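Local structure of SAR-endolysin (Enterobacteria phage P1, 1XJU) at residues D19-P24 / V134-L139; E61-Q66 / M88-L93; R94-K99 / M103-S108. The protein degrades the host cell's peptidoglycan as a secreted phage lysozyme, captured here in its inactive form, to bring about lysis and release of progeny virus. All coordinates share one frame; numbering follows the deposited sequence.

Overall arrangement
The three contacts illustrate how a small helical lysozyme is tied together by unlike means: an aromatic ring with a water (contact 1), a disulfide (contact 2) and a beta hairpin (contact 3). Contact 1 brings together two segments 110 residues apart in the chain, and contacts 2 and 3 lie between them in sequence. Its centre lies about 17 Å from that of contact 2 and about 21 Å from that of contact 3, whose mutual separation is about 15 Å. Leu139 packs on Met88 between contacts 1 and 2. Helix 90-94, pinned in contact 2, runs straight into strand 95-98 of contact 3, so the hairpin springs from a helix covalently fastened to helix 46-67.

Contact 1: residues D19-P24 / V134-L139; sequences DPYMCP and VPLRGL
Tyr21 reaches from the 3-10 turn 20-22 to the start of helix 137-151, where Leu136, Gly138 and Leu139 receive it. Its CB points at the helix, and with CG set opposite the carbonyl carbon (chi1 -74°) the ring extends across the gap. The CD2-CE2 side of the ring does most of the touching, met at a slant by Gly138 CA: Tyr21 CD2 lies 3.8 Å from that atom and CE2 3.7 Å. Gly138 carries no side chain, which lets the aromatic carbons settle against bare backbone. Leu139 adds its CD2 methyl at 4.2 Å from Tyr21 CD2. Farther out, the Leu136 side chain runs at a slant to the phenol end of Tyr21, with Leu136 CD1 3.9 Å from Tyr21 CE2. At the tip, both Leu136 methyls come to 3.7 Å from Tyr21 OH, which also holds a water at 2.7 Å. That water in turn accepts from Gly138 N at 2.9 Å, serving a peptide N-H of the first helical turn, just past the N-cap residue Leu136.

On its own side the backbone of Tyr21 is held by an Asx turn: Asp19 OD1, approached from above the carboxylate plane, accepts from Tyr21 N (3.0 Å), and the same oxygen lies in plane at the ring edge. Trp28 meets the Tyr21 ring edge-to-face and also touches Leu136 and Leu139. Two residues on, Cys23 is joined to Cys16 in the disulfide of the inactive enzyme, although it serves as an active-site residue. Between the two segments the chemistry is thus apolar packing plus one water bridge, whereas direct hydrogen bonds to this loop come from elsewhere: Asn87 ND2 to the carbonyls of Tyr21 and Cys23, and Trp28 NE1 to the latter.

Contact 2: residues E61-Q66 / M88-L93; sequences ERCINQ and MGCNSL
Cys63 and Cys90 bring helix 46-67 and the start of the 90-94 region together with their CA atoms 5.7 Å apart, the nearest CA pair between the two segments. Both CB atoms point inward across this gap, and each SG lies opposite its own backbone N (chi1 169° for Cys63), which aims each sulfur at the other. The bond Cys63 SG - Cys90 SG is 2.0 Å long, and its chi3 of 84° is close to the preferred right angle and of right-handed sense. Each sulfur sits 3.0 Å from the opposite CB, and Cys63 CB and Cys90 CB are 3.7 Å apart. Helix 46-67 probably corresponds to the long interlobe helix of T4 lysozyme; here the disulfide staples it to the short helix that follows helix 75-88. Gly89, with a positive phi of 89°, makes the bend between those two helices. Phe68 packs on both Cys63 and Leu93 beside the bridge, and the Leu93 CB also points toward helix 46-67. One turn before Asn65, the Glu61 carboxylate holds the chain's beginning through Arg1 N and Thr2 OG1.

Contact 3: residues R94-K99 / M103-S108; sequences RTYYSK and MRVETS. With SO4 (sulfate ion), chain C; SO4 (sulfate ion), chain D.
Tyr96 and Val105, paired on one face of a twisted hairpin, meet ring face to methyl: Val105 CG2 stands 3.8 Å from the Tyr96 ring centroid, 30° off the ring normal, in a CH-pi contact. It leans toward the rim, 3.3 Å from Tyr96 CE1, while Thr107 CG2 lies at the ring edge. The Tyr96 and Val105 backbones form a hydrogen-bonded pair, with Val105 N to Tyr96 O at 2.8 Å. From the face it shares with Tyr97, Arg104 reaches diagonally to Thr95, crossing it at about a right angle. A bend at chi3 (-59°) folds the arginine back, and its NH1 gives a bond of 2.8 Å to Thr95 OG1, which lies 3° out of the guanidinium plane. NH1 also weakly donates to a water held by Thr95 O. The Tyr97 ring meets the partner strand at a slant, its CE2 3.5 Å from Met103 N.

Thr107 N bonds to Arg94 O, while its OG1 bonds to Leu93 O and caps helix 108-114 at His110 N. Two sulfates, probably from the crystallisation liquor, accept from Glu106 N and Lys99 N. One face is joined by CH-pi packing, while the Arg104-Thr95 bond ties the strands diagonally beside the backbone ladder.

Contact 1: residues D19-P24 / V134-L139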
ATOM      1  N   ASP A  19      -7.417  -3.606  14.797  1.00 13.57           N
ATOM      2  CA  ASP A  19      -6.800  -4.542  13.851  1.00 12.99           C
ATOM      3  C   ASP A  19      -5.589  -3.811  13.299  1.00 12.35           C
ATOM      4  O   ASP A  19      -5.692  -2.965  12.403  1.00 12.84           O
ATOM      5  CB  ASP A  19      -7.733  -4.897  12.659  1.00 14.54           C
ATOM      6  CG  ASP A  19      -7.085  -5.818  11.670  1.00 15.78           C
ATOM      7  OD1 ASP A  19      -5.934  -6.161  11.818  1.00 14.97           O
ATOM      8  OD2 ASP A  19      -7.655  -6.349  10.684  1.00 18.55           O
ATOM      9  N   PRO A  20      -4.419  -4.173  13.776  1.00 11.36           N
ATOM     10  CA  PRO A  20      -3.267  -3.386  13.422  1.00 11.81           C
ATOM     11  C   PRO A  20      -2.837  -3.585  11.961  1.00 11.26           C
ATOM     12  O   PRO A  20      -1.999  -2.812  11.454  1.00 10.89           O
ATOM     13  CB  PRO A  20      -2.244  -3.828  14.460  1.00 12.61           C
ATOM     14  CG  PRO A  20      -2.644  -5.295  14.731  1.00 13.34           C
ATOM     15  CD  PRO A  20      -4.095  -5.290  14.725  1.00 12.48           C
ATOM     16  N   TYR A  21      -3.425  -4.563  11.263  1.00 11.59           N
ATOM     17  CA  TYR A  21      -3.244  -4.669   9.818  1.00 12.57           C
ATOM     18  C   TYR A  21      -3.791  -3.497   9.052  1.00 11.58           C
ATOM     19  O   TYR A  21      -3.397  -3.262   7.891  1.00 14.14           O
ATOM     20  CB  TYR A  21      -3.804  -6.013   9.315  1.00 13.45           C
ATOM     21  CG  TYR A  21      -2.921  -7.111   9.683  1.00 14.34           C
ATOM     22  CD1 TYR A  21      -2.905  -7.622  10.997  1.00 16.52           C
ATOM     23  CD2 TYR A  21      -1.997  -7.584   8.783  1.00 15.89           C
ATOM     24  CE1 TYR A  21      -2.013  -8.567  11.355  1.00 16.18           C
ATOM     25  CE2 TYR A  21      -1.122  -8.492   9.143  1.00 16.33           C
ATOM     26  CZ  TYR A  21      -1.093  -8.995  10.443  1.00 16.45           C
ATOM     27  OH  TYR A  21      -0.178  -9.951  10.758  1.00 17.20           O
ATOM     28  N   MET A  22      -4.657  -2.731   9.657  1.00 11.69           N
ATOM     29  CA  MET A  22      -5.267  -1.546   9.046  1.00 12.45           C
ATOM     30  C   MET A  22      -4.430  -0.260   9.219  1.00 11.20           C
ATOM     31  O   MET A  22      -4.793   0.799   8.761  1.00 12.58           O
ATOM     32  CB  MET A  22      -6.660  -1.423   9.640  1.00 14.08           C
ATOM     33  CG  MET A  22      -7.427  -2.722   9.336  1.00 16.22           C
ATOM     34  SD  MET A  22      -7.691  -3.080   7.583  1.00 19.21           S
ATOM     35  CE  MET A  22      -7.292  -4.742   7.583  1.00 22.17           C
ATOM     36  N   CYS A  23      -3.346  -0.329  10.002  1.00 10.13           N
ATOM     37  CA  CYS A  23      -2.597   0.855  10.327  1.00  8.60           C
ATOM     38  C   CYS A  23      -1.756   1.370   9.176  1.00  8.07           C
ATOM     39  O   CYS A  23      -1.298   0.627   8.339  1.00  9.34           O
ATOM     40  CB  CYS A  23      -1.720   0.591  11.541  1.00  9.02           C
ATOM     41  SG  CYS A  23      -2.659   0.135  13.034  1.00 10.01           S
ATOM     42  N   PRO A  24      -1.541   2.677   9.140  1.00  8.77           N
ATOM     43  CA  PRO A  24      -0.715   3.259   8.117  1.00  8.70           C
ATOM     44  C   PRO A  24       0.722   2.759   8.242  1.00  8.40           C
ATOM     45  O   PRO A  24       1.223   2.478   9.375  1.00  8.54           O
ATOM     46  CB  PRO A  24      -0.794   4.743   8.394  1.00 10.11           C
ATOM     47  CG  PRO A  24      -1.104   4.861   9.826  1.00 10.02           C
ATOM     48  CD  PRO A  24      -2.024   3.682  10.090  1.00  9.66           C
ATOM     49  N   VAL A 134       9.160 -10.370   6.941  1.00 16.67           N
ATOM     50  CA  VAL A 134       8.424 -11.485   7.453  1.00 17.19           C
ATOM     51  C   VAL A 134       7.097 -11.549   6.722  1.00 16.17           C
ATOM     52  O   VAL A 134       6.321 -10.587   6.717  1.00 14.89           O
ATOM     53  CB  VAL A 134       8.136 -11.342   8.978  1.00 18.43           C
ATOM     54  CG1 VAL A 134       7.326 -12.533   9.468  1.00 20.27           C
ATOM     55  CG2 VAL A 134       9.427 -11.164   9.763  1.00 19.33           C
ATOM     56  N   PRO A 135       6.800 -12.671   6.088  1.00 16.05           N
ATOM     57  CA  PRO A 135       5.519 -12.813   5.368  1.00 15.55           C
ATOM     58  C   PRO A 135       4.320 -12.853   6.332  1.00 14.74           C
ATOM     59  O   PRO A 135       4.415 -13.521   7.382  1.00 17.04           O
ATOM     60  CB  PRO A 135       5.631 -14.172   4.677  1.00 17.57           C
ATOM     61  CG  PRO A 135       6.747 -14.863   5.367  1.00 18.77           C
ATOM     62  CD  PRO A 135       7.631 -13.894   6.064  1.00 17.75           C
ATOM     63  N   LEU A 136       3.218 -12.164   5.988  1.00 13.72           N
ATOM     64  CA  LEU A 136       2.028 -12.100   6.834  1.00 13.51           C
ATOM     65  C   LEU A 136       0.751 -12.426   6.088  1.00 12.41           C
ATOM     66  O   LEU A 136       0.413 -11.769   5.099  1.00 12.63           O
ATOM     67  CB  LEU A 136       1.888 -10.716   7.514  1.00 12.55           C
ATOM     68  CG  LEU A 136       3.023 -10.304   8.449  1.00 13.61           C
ATOM     69  CD1 LEU A 136       2.800  -8.877   8.907  1.00 13.44           C
ATOM     70  CD2 LEU A 136       3.108 -11.161   9.684  1.00 15.58           C
ATOM     71  N   ARG A 137       0.010 -13.403   6.586  1.00 13.49           N
ATOM     72  CA  ARG A 137      -1.284 -13.741   5.979  1.00 13.95           C
ATOM     73  C   ARG A 137      -2.229 -12.557   5.888  1.00 13.17           C
ATOM     74  O   ARG A 137      -2.924 -12.382   4.864  1.00 14.85           O
ATOM     75  CB  ARG A 137      -1.957 -14.864   6.752  1.00 15.49           C
ATOM     76  CG  ARG A 137      -3.369 -15.132   6.317  1.00 16.48           C
ATOM     77  CD  ARG A 137      -4.035 -16.338   7.053  1.00 16.27           C
ATOM     78  NE  ARG A 137      -5.374 -16.646   6.542  1.00 19.23           N
ATOM     79  CZ  ARG A 137      -6.509 -16.156   7.021  1.00 25.30           C
ATOM     80  NH1 ARG A 137      -6.509 -15.323   8.035  1.00 16.39           N
ATOM     81  NH2 ARG A 137      -7.658 -16.468   6.448  1.00 16.36           N
ATOM     82  N   GLY A 138      -2.290 -11.734   6.931  1.00 12.57           N
ATOM     83  CA  GLY A 138      -3.170 -10.584   6.858  1.00 12.33           C
ATOM     84  C   GLY A 138      -2.838  -9.633   5.734  1.00 12.07           C
ATOM     85  O   GLY A 138      -3.765  -8.980   5.213  1.00 13.25           O
ATOM     86  N   LEU A 139      -1.568  -9.516   5.397  1.00 11.80           N
ATOM     87  CA  LEU A 139      -1.197  -8.671   4.257  1.00 11.61           C
ATOM     88  C   LEU A 139      -1.557  -9.322   2.930  1.00 11.53           C
ATOM     89  O   LEU A 139      -2.023  -8.655   1.988  1.00 11.86           O
ATOM     90  CB  LEU A 139       0.256  -8.269   4.272  1.00 11.70           C
ATOM     91  CG  LEU A 139       0.664  -7.329   5.421  1.00 13.58           C
ATOM     92  CD1 LEU A 139       2.196  -7.168   5.326  1.00 15.24           C
ATOM     93  CD2 LEU A 139      -0.076  -5.987   5.371  1.00 14.48           C
TER
HETATM   94  O   HOH W   1      -1.166 -12.149   9.571  1.00 18.03           O

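Contact 2: residues E61-Q66 / M88-L93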
ATOM      1  N   GLU A  61      -2.289   9.040  -1.933  1.00  8.50           N
ATOM      2  CA  GLU A  61      -2.787   9.455  -3.238  1.00  9.05           C
ATOM      3  C   GLU A  61      -1.697  10.151  -3.994  1.00  8.96           C
ATOM      4  O   GLU A  61      -1.547   9.931  -5.208  1.00  9.30           O
ATOM      5  CB  GLU A  61      -4.029  10.364  -3.090  1.00  9.18           C
ATOM      6  CG  GLU A  61      -5.224   9.636  -2.592  1.00 10.02           C
ATOM      7  CD  GLU A  61      -6.573  10.286  -2.838  1.00 12.14           C
ATOM      8  OE1 GLU A  61      -7.554   9.778  -2.272  1.00 14.16           O
ATOM      9  OE2 GLU A  61      -6.680  11.214  -3.666  1.00 13.44           O
ATOM     10  N   ARG A  62      -0.924  11.011  -3.320  1.00  9.33           N
ATOM     11  CA  ARG A  62       0.175  11.711  -3.975  1.00 10.05           C
ATOM     12  C   ARG A  62       1.250  10.750  -4.453  1.00  9.47           C
ATOM     13  O   ARG A  62       1.790  10.934  -5.567  1.00  9.91           O
ATOM     14  CB  ARG A  62       0.789  12.761  -3.053  1.00 11.36           C
ATOM     15  CG  ARG A  62       1.856  13.542  -3.730  1.00 13.19           C
ATOM     16  CD  ARG A  62       2.245  14.817  -2.991  1.00 15.25           C
ATOM     17  NE  ARG A  62       3.087  15.629  -3.900  1.00 18.51           N
ATOM     18  CZ  ARG A  62       4.344  15.396  -4.164  1.00 20.97           C
ATOM     19  NH1 ARG A  62       4.967  16.149  -5.063  1.00 19.78           N
ATOM     20  NH2 ARG A  62       5.016  14.442  -3.536  1.00 22.69           N
ATOM     21  N   CYS A  63       1.544   9.729  -3.676  1.00  9.32           N
ATOM     22  CA  CYS A  63       2.453   8.690  -4.111  1.00  9.19           C
ATOM     23  C   CYS A  63       1.996   8.095  -5.449  1.00  8.19           C
ATOM     24  O   CYS A  63       2.776   7.953  -6.410  1.00  8.86           O
ATOM     25  CB  CYS A  63       2.464   7.596  -3.053  1.00  9.42           C
ATOM     26  SG  CYS A  63       3.316   6.063  -3.596  1.00  9.76           S
ATOM     27  N   ILE A  64       0.728   7.695  -5.512  1.00  7.96           N
ATOM     28  CA  ILE A  64       0.208   7.091  -6.734  1.00  7.90           C
ATOM     29  C   ILE A  64       0.223   8.076  -7.903  1.00  8.29           C
ATOM     30  O   ILE A  64       0.573   7.697  -9.034  1.00  8.33           O
ATOM     31  CB  ILE A  64      -1.167   6.448  -6.436  1.00  7.66           C
ATOM     32  CG1 ILE A  64      -1.082   5.421  -5.290  1.00  7.63           C
ATOM     33  CG2 ILE A  64      -1.794   5.842  -7.662  1.00  7.95           C
ATOM     34  CD1 ILE A  64       0.040   4.391  -5.448  1.00  8.08           C
ATOM     35  N   ASN A  65      -0.171   9.294  -7.661  1.00  8.85           N
ATOM     36  CA  ASN A  65      -0.134  10.290  -8.719  1.00  9.39           C
ATOM     37  C   ASN A  65       1.273  10.557  -9.204  1.00  9.03           C
ATOM     38  O   ASN A  65       1.522  10.645 -10.437  1.00 10.10           O
ATOM     39  CB  ASN A  65      -0.827  11.590  -8.247  1.00  9.87           C
ATOM     40  CG  ASN A  65      -2.311  11.461  -8.219  1.00 10.21           C
ATOM     41  OD1 ASN A  65      -2.905  10.668  -8.968  1.00 10.74           O
ATOM     42  ND2 ASN A  65      -2.958  12.210  -7.332  1.00 11.68           N
ATOM     43  N   GLN A  66       2.203  10.750  -8.275  1.00  9.48           N
ATOM     44  CA  GLN A  66       3.548  11.159  -8.674  1.00  9.69           C
ATOM     45  C   GLN A  66       4.372  10.075  -9.270  1.00  9.71           C
ATOM     46  O   GLN A  66       5.169  10.330 -10.209  1.00 11.94           O
ATOM     47  CB  GLN A  66       4.292  11.727  -7.482  1.00 10.94           C
ATOM     48  CG  GLN A  66       3.816  13.055  -7.013  1.00 12.83           C
ATOM     49  CD  GLN A  66       3.942  14.092  -8.103  1.00 16.81           C
ATOM     50  OE1 GLN A  66       4.983  14.187  -8.769  1.00 19.68           O
ATOM     51  NE2 GLN A  66       2.878  14.834  -8.331  1.00 20.30           N
ATOM     52  N   MET A  88       1.477   0.295   3.051  1.00  8.34           N
ATOM     53  CA  MET A  88       2.844  -0.185   2.852  1.00  9.10           C
ATOM     54  C   MET A  88       3.869   0.913   2.663  1.00  9.63           C
ATOM     55  O   MET A  88       5.060   0.654   2.883  1.00 10.53           O
ATOM     56  CB  MET A  88       2.905  -1.106   1.636  1.00 10.09           C
ATOM     57  CG  MET A  88       1.936  -2.287   1.722  1.00 10.52           C
ATOM     58  SD  MET A  88       2.087  -3.274   3.224  1.00 11.32           S
ATOM     59  CE  MET A  88       3.503  -4.292   2.742  1.00 13.17           C
ATOM     60  N   GLY A  89       3.454   2.115   2.323  1.00  8.93           N
ATOM     61  CA  GLY A  89       4.362   3.213   2.054  1.00  9.95           C
ATOM     62  C   GLY A  89       4.782   3.256   0.610  1.00  9.09           C
ATOM     63  O   GLY A  89       4.874   2.228  -0.095  1.00 10.27           O
ATOM     64  N   CYS A  90       5.063   4.464   0.158  1.00  9.62           N
ATOM     65  CA  CYS A  90       5.410   4.675  -1.264  1.00 10.01           C
ATOM     66  C   CYS A  90       6.711   3.990  -1.649  1.00 10.59           C
ATOM     67  O   CYS A  90       6.787   3.307  -2.689  1.00 10.75           O
ATOM     68  CB  CYS A  90       5.483   6.152  -1.582  1.00 10.47           C
ATOM     69  SG  CYS A  90       5.281   6.537  -3.339  1.00 11.37           S
ATOM     70  N   ASN A  91       7.744   4.154  -0.821  1.00 11.68           N
ATOM     71  CA  ASN A  91       9.032   3.595  -1.186  1.00 13.25           C
ATOM     72  C   ASN A  91       8.931   2.099  -1.393  1.00 12.15           C
ATOM     73  O   ASN A  91       9.547   1.570  -2.319  1.00 12.43           O
ATOM     74  CB  ASN A  91      10.097   3.897  -0.122  1.00 15.91           C
ATOM     75  CG  ASN A  91      10.540   5.360  -0.114  1.00 19.17           C
ATOM     76  OD1 ASN A  91      10.432   6.086  -1.108  1.00 21.90           O
ATOM     77  ND2 ASN A  91      11.055   5.801   1.034  1.00 22.50           N
ATOM     78  N   SER A  92       8.185   1.398  -0.538  1.00 12.36           N
ATOM     79  CA  SER A  92       8.032  -0.042  -0.661  1.00 12.75           C
ATOM     80  C   SER A  92       7.359  -0.474  -1.950  1.00 11.01           C
ATOM     81  O   SER A  92       7.609  -1.593  -2.392  1.00 12.45           O
ATOM     82  CB  SER A  92       7.273  -0.618   0.534  1.00 14.94           C
ATOM     83  OG  SER A  92       8.052  -0.526   1.735  1.00 19.84           O
ATOM     84  N   LEU A  93       6.511   0.362  -2.522  1.00 10.09           N
ATOM     85  CA  LEU A  93       5.857   0.027  -3.776  1.00  9.90           C
ATOM     86  C   LEU A  93       6.707   0.362  -4.985  1.00  9.80           C
ATOM     87  O   LEU A  93       6.430  -0.138  -6.082  1.00 10.27           O
ATOM     88  CB  LEU A  93       4.522   0.720  -3.891  1.00  9.31           C
ATOM     89  CG  LEU A  93       3.472   0.322  -2.895  1.00 10.65           C
ATOM     90  CD1 LEU A  93       2.162   1.062  -3.141  1.00 11.59           C
ATOM     91  CD2 LEU A  93       3.272  -1.197  -2.884  1.00 12.84           C
TER

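Contact 3: residues R94-K99 / M103-S108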
ATOM      1  N   ARG A  94       7.725   1.206  -4.798  1.00  9.74           N
ATOM      2  CA  ARG A  94       8.587   1.682  -5.902  1.00 10.51           C
ATOM      3  C   ARG A  94       9.787   0.785  -6.178  1.00 11.16           C
ATOM      4  O   ARG A  94      10.168   0.575  -7.340  1.00 11.16           O
ATOM      5  CB  ARG A  94       9.024   3.116  -5.642  1.00 10.30           C
ATOM      6  CG  ARG A  94       7.916   4.128  -5.696  1.00 11.24           C
ATOM      7  CD  ARG A  94       8.334   5.515  -5.309  1.00 13.64           C
ATOM      8  NE  ARG A  94       9.228   6.054  -6.350  1.00 16.84           N
ATOM      9  CZ  ARG A  94       9.849   7.217  -6.272  1.00 19.09           C
ATOM     10  NH1 ARG A  94       9.728   7.942  -5.188  1.00 18.85           N
ATOM     11  NH2 ARG A  94      10.621   7.633  -7.271  1.00 19.00           N
ATOM     12  N   THR A  95      10.438   0.318  -5.121  1.00 10.85           N
ATOM     13  CA  THR A  95      11.591  -0.546  -5.229  1.00 11.42           C
ATOM     14  C   THR A  95      11.574  -1.599  -4.181  1.00 11.41           C
ATOM     15  O   THR A  95      10.875  -1.516  -3.169  1.00 11.76           O
ATOM     16  CB  THR A  95      12.932   0.253  -5.115  1.00 14.42           C
ATOM     17  OG1 THR A  95      13.056   0.798  -3.797  1.00 15.74           O
ATOM     18  CG2 THR A  95      13.064   1.389  -6.146  1.00 14.58           C
ATOM     19  N   TYR A  96      12.425  -2.598  -4.397  1.00 11.68           N
ATOM     20  CA  TYR A  96      12.688  -3.603  -3.385  1.00 12.04           C
ATOM     21  C   TYR A  96      14.149  -3.996  -3.481  1.00 12.31           C
ATOM     22  O   TYR A  96      14.797  -3.800  -4.500  1.00 12.92           O
ATOM     23  CB  TYR A  96      11.792  -4.849  -3.547  1.00 13.34           C
ATOM     24  CG  TYR A  96      12.196  -5.782  -4.674  1.00 13.67           C
ATOM     25  CD1 TYR A  96      11.775  -5.535  -5.972  1.00 13.89           C
ATOM     26  CD2 TYR A  96      12.961  -6.917  -4.448  1.00 14.42           C
ATOM     27  CE1 TYR A  96      12.152  -6.347  -7.015  1.00 14.31           C
ATOM     28  CE2 TYR A  96      13.313  -7.765  -5.506  1.00 15.17           C
ATOM     29  CZ  TYR A  96      12.897  -7.480  -6.770  1.00 15.01           C
ATOM     30  OH  TYR A  96      13.290  -8.330  -7.770  1.00 16.90           O
ATOM     31  N   TYR A  97      14.677  -4.538  -2.394  1.00 13.34           N
ATOM     32  CA  TYR A  97      16.060  -4.968  -2.375  1.00 13.98           C
ATOM     33  C   TYR A  97      16.153  -6.402  -2.872  1.00 14.38           C
ATOM     34  O   TYR A  97      15.593  -7.294  -2.309  1.00 15.11           O
ATOM     35  CB  TYR A  97      16.659  -4.864  -0.968  1.00 11.35           C
ATOM     36  CG  TYR A  97      18.126  -5.226  -0.974  1.00 18.76           C
ATOM     37  CD1 TYR A  97      18.544  -6.507  -0.697  1.00 17.87           C
ATOM     38  CD2 TYR A  97      19.049  -4.326  -1.370  1.00 18.18           C
ATOM     39  CE1 TYR A  97      19.894  -6.864  -0.729  1.00 20.09           C
ATOM     40  CE2 TYR A  97      20.418  -4.666  -1.398  1.00 20.58           C
ATOM     41  CZ  TYR A  97      20.796  -5.936  -1.111  1.00 20.65           C
ATOM     42  OH  TYR A  97      22.126  -6.246  -1.154  1.00 22.69           O
ATOM     43  N   SER A  98      16.885  -6.568  -3.976  1.00 14.76           N
ATOM     44  CA  SER A  98      17.118  -7.862  -4.599  1.00 15.28           C
ATOM     45  C   SER A  98      18.390  -8.454  -4.008  1.00 15.77           C
ATOM     46  O   SER A  98      19.477  -7.911  -4.209  1.00 15.96           O
ATOM     47  CB  SER A  98      17.290  -7.676  -6.107  1.00 13.48           C
ATOM     48  OG  SER A  98      17.781  -8.881  -6.674  1.00 14.22           O
ATOM     49  N   LYS A  99      18.257  -9.542  -3.268  1.00 17.37           N
ATOM     50  CA  LYS A  99      19.445 -10.214  -2.734  1.00 20.55           C
ATOM     51  C   LYS A  99      20.286 -10.809  -3.854  1.00 18.89           C
ATOM     52  O   LYS A  99      21.533 -10.709  -3.842  1.00 19.11           O
ATOM     53  CB  LYS A  99      19.054 -11.297  -1.727  1.00 19.77           C
ATOM     54  CG  LYS A  99      20.245 -12.121  -1.245  1.00 26.40           C
ATOM     55  CD  LYS A  99      19.867 -13.112  -0.161  1.00 25.27           C
ATOM     56  CE  LYS A  99      21.088 -13.814   0.424  1.00 33.20           C
ATOM     57  NZ  LYS A  99      20.867 -14.053   1.877  1.00 29.09           N
ATOM     58  N   MET A 103      21.154  -5.249  -4.775  1.00 18.98           N
ATOM     59  CA  MET A 103      20.763  -3.849  -4.802  1.00 20.27           C
ATOM     60  C   MET A 103      19.279  -3.661  -4.884  1.00 17.53           C
ATOM     61  O   MET A 103      18.530  -4.601  -5.097  1.00 15.48           O
ATOM     62  CB  MET A 103      21.378  -3.193  -6.009  1.00 20.99           C
ATOM     63  CG  MET A 103      20.829  -3.686  -7.319  1.00 21.44           C
ATOM     64  SD  MET A 103      21.825  -3.091  -8.692  1.00 27.74           S
ATOM     65  CE  MET A 103      23.148  -2.305  -7.768  1.00 28.70           C
ATOM     66  N   ARG A 104      18.909  -2.406  -4.719  1.00 16.83           N
ATOM     67  CA  ARG A 104      17.545  -1.958  -4.868  1.00 16.25           C
ATOM     68  C   ARG A 104      17.197  -1.917  -6.324  1.00 14.92           C
ATOM     69  O   ARG A 104      17.928  -1.302  -7.115  1.00 17.24           O
ATOM     70  CB  ARG A 104      17.485  -0.570  -4.252  1.00 19.39           C
ATOM     71  CG  ARG A 104      16.167   0.093  -4.173  1.00 21.66           C
ATOM     72  CD  ARG A 104      16.118   1.068  -3.008  1.00 18.36           C
ATOM     73  NE  ARG A 104      16.376   0.314  -1.778  1.00 24.78           N
ATOM     74  CZ  ARG A 104      15.467  -0.460  -1.190  1.00 24.04           C
ATOM     75  NH1 ARG A 104      14.252  -0.511  -1.677  1.00 27.32           N
ATOM     76  NH2 ARG A 104      15.743  -1.145  -0.094  1.00 22.61           N
ATOM     77  N   VAL A 105      16.064  -2.507  -6.689  1.00 12.08           N
ATOM     78  CA  VAL A 105      15.601  -2.554  -8.061  1.00 11.93           C
ATOM     79  C   VAL A 105      14.141  -2.157  -8.126  1.00 11.15           C
ATOM     80  O   VAL A 105      13.398  -2.177  -7.129  1.00 12.51           O
ATOM     81  CB  VAL A 105      15.837  -3.932  -8.674  1.00 12.77           C
ATOM     82  CG1 VAL A 105      17.293  -4.288  -8.600  1.00 12.97           C
ATOM     83  CG2 VAL A 105      15.004  -4.996  -8.046  1.00 13.16           C
ATOM     84  N   GLU A 106      13.685  -1.814  -9.313  1.00 11.65           N
ATOM     85  CA  GLU A 106      12.313  -1.386  -9.522  1.00 11.21           C
ATOM     86  C   GLU A 106      11.349  -2.538  -9.307  1.00 10.59           C
ATOM     87  O   GLU A 106      11.587  -3.684  -9.701  1.00 12.06           O
ATOM     88  CB  GLU A 106      12.182  -0.877 -10.949  1.00 11.92           C
ATOM     89  CG  GLU A 106      10.826  -0.279 -11.267  1.00 12.24           C
ATOM     90  CD  GLU A 106      10.736   0.269 -12.687  1.00 12.73           C
ATOM     91  OE1 GLU A 106      11.666   0.031 -13.504  1.00 16.49           O
ATOM     92  OE2 GLU A 106       9.748   0.969 -12.962  1.00 12.42           O
ATOM     93  N   THR A 107      10.209  -2.281  -8.665  1.00  9.41           N
ATOM     94  CA  THR A 107       9.203  -3.306  -8.537  1.00  9.82           C
ATOM     95  C   THR A 107       8.501  -3.490  -9.885  1.00  9.99           C
ATOM     96  O   THR A 107       8.316  -2.568 -10.696  1.00 10.25           O
ATOM     97  CB  THR A 107       8.160  -2.899  -7.510  1.00  9.33           C
ATOM     98  OG1 THR A 107       7.610  -1.652  -7.942  1.00  9.33           O
ATOM     99  CG2 THR A 107       8.732  -2.750  -6.111  1.00 10.08           C
ATOM    100  N   SER A 108       8.007  -4.692 -10.073  1.00  9.64           N
ATOM    101  CA  SER A 108       7.140  -4.951 -11.220  1.00 10.52           C
ATOM    102  C   SER A 108       5.891  -4.101 -11.191  1.00  9.29           C
ATOM    103  O   SER A 108       5.450  -3.627 -12.249  1.00  9.63           O
ATOM    104  CB  SER A 108       6.780  -6.388 -11.231  1.00 12.30           C
ATOM    105  OG  SER A 108       7.915  -7.179 -11.487  1.00 16.70           O
TER
HETATM  106  S   SO4 C 602      15.445 -11.937  -4.487  1.00 26.77           S
HETATM  107  O1  SO4 C 602      16.817 -12.260  -4.886  1.00 28.01           O
HETATM  108  O2  SO4 C 602      15.458 -10.875  -3.470  1.00 29.17           O
HETATM  109  O3  SO4 C 602      14.750 -13.104  -3.870  1.00 27.82           O
HETATM  110  O4  SO4 C 602      14.726 -11.561  -5.689  1.00 29.20           O
HETATM  111  S   SO4 D 606      15.447  -3.111 -12.912  1.00 18.53           S
HETATM  112  O1  SO4 D 606      16.863  -3.006 -13.092  1.00 19.96           O
HETATM  113  O2  SO4 D 606      15.018  -2.160 -11.877  1.00 19.90           O
HETATM  114  O3  SO4 D 606      15.087  -4.482 -12.582  1.00 19.27           O
HETATM  115  O4  SO4 D 606      14.868  -2.873 -14.226  1.00 20.58           O
HETATM  116  O   HOH W   2      11.418  -0.449  -0.550  1.00 28.46           O